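Local atomic coordinates of putative periplasmic protein (Bacteroides vulgatus ATCC 8482, PDB entry 3DUE), a protein that is of unknown function but, as a putative periplasmic protein of the PepSY-like family related to putative beta-lactamase inhibitors, possibly acts as an inhibitor. Residues V46-T49 with K53-F56; T63-N66 with A71-V74. All coordinates share one frame; numbering follows the deposited sequence.

Contact 1 of 2, residues V46-T49 with K53-F56; sequences VIFT and KLEF
Lys53 and Ile47 meet where the beta hairpin of strands 41-48 and 53-56 closes, inside the antiparallel sheet of this PepSY-like protein; the two strands run at 165° to each other. They form a non-hydrogen-bonded pair, with CA atoms 4.3 Å apart; no N-H...O bond links this pair, and the contact between the two residues is made by their side chains. The first methylenes of Lys53 lie obliquely against Ile47, CB coming 4.0 Å from Ile47 CG1. With CG anti to the backbone N (chi1 160°), the lysine chain runs on past the isoleucine and bends at its last torsion, and NZ reaches a salt bridge with Asp45. A long aliphatic stem ending in an ammonium suits this partly exposed face: the stem packs on Ile47 while the charge finds a carboxylate. The CA of Lys53 also makes a CA-H...O contact with Val46 O.

Leu54 follows in a hydrogen-bonded pair with Val46. Two nearly straight bonds, Leu54 N to Val46 O and Val46 N to Leu54 O, each 2.8 Å long, fix the register and satisfy all four polar backbone atoms. The side chain of Leu54 and those of Val46, Phe48 and Phe56 belong to the buried side of the hairpin, against which helix 15-24 packs. CG of Leu54 is anti to the carbonyl carbon (chi1 -54°), and from there CD1 approaches Phe48 CZ at 3.7 Å, obliquely to the ring. Branched and aromatic groups fill this side without polar atoms to satisfy.

Glu55 turns back to the face of Lys53. Phe56 returns to the apolar side and rests on Ala17 of the helix; its ring is met at the edge, near its own plane, by Val46 CG2, 4.4 Å from Phe56 CE2.

Contact 2 of 2, residues T63-N66 with A71-V74; sequences TEVN and AVPV
Val65 and Val72 face each other as two branched side chains crossing at an oblique angle, one on strand 62-66 and the other in the loop that leads from that strand to helix 79-88. The CB of Val65 points toward the loop. In both valines CG1 is anti to the backbone N (chi1 179° in Val65 and 178° in Val72), and it is these two methyls that meet, Val65 CG1 lying 4.0 Å from Val72 CG1. The other methyl of the loop residue has a different neighbour: Val72 CG2 sits 3.8 Å from the carbonyl oxygen Val65 O, an apolar group packed on backbone rather than on a side chain. A compact residue branched at CB suits each place, since it can offer one methyl to its partner and a second to other surroundings.

Pro73 adds a looser touch, its ring carbon CD standing 4.4 Å from Val65 CG1. The same strand methyl therefore meets both loop residues. The proline ring restricts phi to near its value of -58° and so limits the freedom of the chain beside Val72. The contact is one of apolar side chains, small in area, and the strand and loop do not pair as strands: the closest CA atoms, those of Val65 and Val72, are 6.7 Å apart.

The residues flanking Val65 have their polar ends joined on the other face of the strand. There Asn66 ND2 donates to Glu64 OE2 over 3.0 Å, with the acceptor close to the amide plane, so that the bond helps set the rotation of the amide.

Around this valine pair, Ile97 of strand 94-99 touches both Val65 and Val72, Met94 of that strand packs on Val72, and Phe25 touches Pro73; the loop then continues into helix 79-88.

Contact 1 closes in the chain before contact 2 opens, and the two meet directly because strands 53-56 and 62-66 are neighbours in one antiparallel sheet; their centres are about 10 Å apart. Lys53 O and Asn66 N lie 2.8 Å apart in a backbone hydrogen bond, and Glu55 OE1 is hydrogen-bonded to Thr63 OG1 at 2.6 Å. Thr63 and Glu64 both stand opposite Glu55, forming a classic beta bulge. Lys53 NZ also comes within 3.6 Å of Glu64 OE1, a long and weak approach of opposite charges. On the buried side, Leu54 touches Val65, linking the two apolar clusters. A cacodylate ion, probably from the crystallisation liquor, lies with its nearest atoms about 4 Å from the side chain of Lys53.

Contact 1 of 2, residues V46-T49 with K53-F56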
loop_
_atom_site.group_PDB
_atom_site.type_symbol
_atom_site.label_atom_id
_atom_site.label_comp_id
_atom_site.label_asym_id
_atom_site.label_seq_id
_atom_site.Cartn_x
_atom_site.Cartn_y
_atom_site.Cartn_z
ATOM N N VAL A 46 3.146 5.687 7.224
ATOM C CA VAL A 46 2.084 6.037 8.157
ATOM C C VAL A 46 1.452 4.753 8.689
ATOM O O VAL A 46 1.159 3.838 7.904
ATOM C CB VAL A 46 1.000 6.894 7.482
ATOM C CG1 VAL A 46 -0.153 7.140 8.422
ATOM C CG2 VAL A 46 1.607 8.207 7.062
ATOM N N ILE A 47 1.332 4.648 10.012
ATOM C CA ILE A 47 0.643 3.529 10.639
ATOM C C ILE A 47 -0.481 4.117 11.424
ATOM O O ILE A 47 -0.296 5.118 12.165
ATOM C CB ILE A 47 1.510 2.629 11.564
ATOM C CG1 ILE A 47 2.747 2.131 10.819
ATOM C CG2 ILE A 47 0.646 1.448 12.044
ATOM C CD1 ILE A 47 3.760 1.343 11.672
ATOM N N PHE A 48 -1.653 3.516 11.237
ATOM C CA PHE A 48 -2.854 3.918 11.952
ATOM C C PHE A 48 -2.943 3.173 13.278
ATOM O O PHE A 48 -2.214 2.180 13.544
ATOM C CB PHE A 48 -4.127 3.680 11.124
ATOM C CG PHE A 48 -4.138 4.394 9.789
ATOM C CD1 PHE A 48 -4.210 5.789 9.723
ATOM C CD2 PHE A 48 -4.127 3.676 8.602
ATOM C CE1 PHE A 48 -4.223 6.448 8.508
ATOM C CE2 PHE A 48 -4.117 4.323 7.383
ATOM C CZ PHE A 48 -4.204 5.713 7.324
ATOM N N THR A 49 -3.821 3.660 14.146
ATOM C CA THR A 49 -3.989 3.038 15.475
ATOM C C THR A 49 -4.535 1.585 15.435
ATOM O O THR A 49 -4.297 0.822 16.336
ATOM C CB THR A 49 -4.814 3.899 16.418
ATOM O OG1 THR A 49 -6.150 4.056 15.908
ATOM C CG2 THR A 49 -4.135 5.260 16.612
ATOM N N LYS A 53 -1.130 0.069 7.663
ATOM C CA LYS A 53 0.060 0.842 7.310
ATOM C C LYS A 53 0.123 1.206 5.851
ATOM O O LYS A 53 -0.220 0.393 4.988
ATOM C CB LYS A 53 1.323 0.035 7.715
ATOM C CG LYS A 53 2.626 0.444 7.022
ATOM C CD LYS A 53 3.812 -0.264 7.574
ATOM C CE LYS A 53 5.177 0.255 6.963
ATOM N NZ LYS A 53 5.211 0.293 5.507
ATOM N N LEU A 54 0.587 2.432 5.596
ATOM C CA LEU A 54 0.777 2.982 4.251
ATOM C C LEU A 54 2.253 3.401 4.118
ATOM O O LEU A 54 2.840 3.890 5.098
ATOM C CB LEU A 54 -0.066 4.229 4.075
ATOM C CG LEU A 54 -1.545 4.055 4.385
ATOM C CD1 LEU A 54 -2.281 5.324 4.149
ATOM C CD2 LEU A 54 -2.093 2.888 3.514
ATOM N N GLU A 55 2.808 3.206 2.925
ATOM C CA GLU A 55 4.095 3.754 2.510
ATOM C C GLU A 55 3.845 4.503 1.188
ATOM O O GLU A 55 3.117 4.035 0.306
ATOM C CB GLU A 55 5.124 2.679 2.222
ATOM C CG GLU A 55 6.528 3.192 1.900
ATOM C CD GLU A 55 7.429 2.103 1.371
ATOM O OE1 GLU A 55 7.016 1.393 0.389
ATOM O OE2 GLU A 55 8.560 1.979 1.919
ATOM N N PHE A 56 4.529 5.627 1.038
ATOM C CA PHE A 56 4.422 6.490 -0.127
ATOM C C PHE A 56 5.792 6.816 -0.628
ATOM O O PHE A 56 6.734 6.841 0.169
ATOM C CB PHE A 56 3.782 7.817 0.250
ATOM C CG PHE A 56 2.397 7.707 0.860
ATOM C CD1 PHE A 56 1.292 7.650 0.044
ATOM C CD2 PHE A 56 2.213 7.710 2.257
ATOM C CE1 PHE A 56 0.042 7.590 0.555
ATOM C CE2 PHE A 56 0.972 7.626 2.790
ATOM C CZ PHE A 56 -0.140 7.594 1.935
#

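Contact 2 of 2, residues T63-N66 with A71-V74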
loop_
_atom_site.group_PDB
_atom_site.type_symbol
_atom_site.label_atom_id
_atom_site.label_comp_id
_atom_site.label_asym_id
_atom_site.label_seq_id
_atom_site.Cartn_x
_atom_site.Cartn_y
_atom_site.Cartn_z
ATOM N N THR A 63 3.115 3.232 -2.425
ATOM C CA THR A 63 3.932 2.057 -2.774
ATOM C C THR A 63 3.538 0.830 -1.944
ATOM O O THR A 63 3.814 -0.291 -2.340
ATOM C CB THR A 63 5.431 2.364 -2.642
ATOM O OG1 THR A 63 5.712 2.827 -1.315
ATOM C CG2 THR A 63 5.807 3.440 -3.623
ATOM N N GLU A 64 2.847 1.037 -0.829
ATOM C CA GLU A 64 2.322 -0.041 0.000
ATOM C C GLU A 64 1.030 0.368 0.711
ATOM O O GLU A 64 0.940 1.441 1.315
ATOM C CB GLU A 64 3.359 -0.528 1.030
ATOM C CG GLU A 64 2.884 -1.696 1.865
ATOM C CD GLU A 64 3.916 -2.200 2.880
ATOM O OE1 GLU A 64 5.112 -1.995 2.677
ATOM O OE2 GLU A 64 3.534 -2.824 3.878
ATOM N N VAL A 65 0.029 -0.512 0.638
ATOM C CA VAL A 65 -1.238 -0.367 1.359
ATOM C C VAL A 65 -1.394 -1.716 2.065
ATOM O O VAL A 65 -1.797 -2.697 1.475
ATOM C CB VAL A 65 -2.421 -0.030 0.449
ATOM C CG1 VAL A 65 -3.723 0.087 1.252
ATOM C CG2 VAL A 65 -2.128 1.244 -0.294
ATOM N N ASN A 66 -0.989 -1.751 3.326
ATOM C CA ASN A 66 -0.965 -2.977 4.117
ATOM C C ASN A 66 -2.078 -2.938 5.151
ATOM O O ASN A 66 -1.915 -2.391 6.287
ATOM C CB ASN A 66 0.423 -3.095 4.736
ATOM C CG ASN A 66 0.651 -4.340 5.472
ATOM O OD1 ASN A 66 -0.293 -5.015 5.961
ATOM N ND2 ASN A 66 1.928 -4.678 5.612
ATOM N N ALA A 71 -8.967 -4.739 5.385
ATOM C CA ALA A 71 -8.852 -5.153 3.983
ATOM C C ALA A 71 -8.452 -3.909 3.229
ATOM O O ALA A 71 -8.719 -2.787 3.719
ATOM C CB ALA A 71 -10.199 -5.722 3.444
ATOM N N VAL A 72 -7.804 -4.077 2.079
ATOM C CA VAL A 72 -7.429 -2.951 1.194
ATOM C C VAL A 72 -8.716 -2.372 0.616
ATOM O O VAL A 72 -9.533 -3.126 0.122
ATOM C CB VAL A 72 -6.547 -3.414 0.045
ATOM C CG1 VAL A 72 -6.175 -2.261 -0.940
ATOM C CG2 VAL A 72 -5.240 -4.040 0.635
ATOM N N PRO A 73 -8.929 -1.061 0.757
ATOM C CA PRO A 73 -10.140 -0.481 0.150
ATOM C C PRO A 73 -10.171 -0.745 -1.357
ATOM O O PRO A 73 -9.202 -0.489 -2.072
ATOM C CB PRO A 73 -9.995 1.010 0.448
ATOM C CG PRO A 73 -9.177 1.037 1.697
ATOM C CD PRO A 73 -8.156 -0.033 1.485
ATOM N N VAL A 74 -11.303 -1.194 -1.867
ATOM C CA VAL A 74 -11.331 -1.604 -3.274
ATOM C C VAL A 74 -11.004 -0.497 -4.263
ATOM O O VAL A 74 -10.441 -0.762 -5.329
ATOM C CB VAL A 74 -12.671 -2.315 -3.642
ATOM C CG1 VAL A 74 -12.831 -3.539 -2.785
ATOM C CG2 VAL A 74 -13.866 -1.408 -3.450
#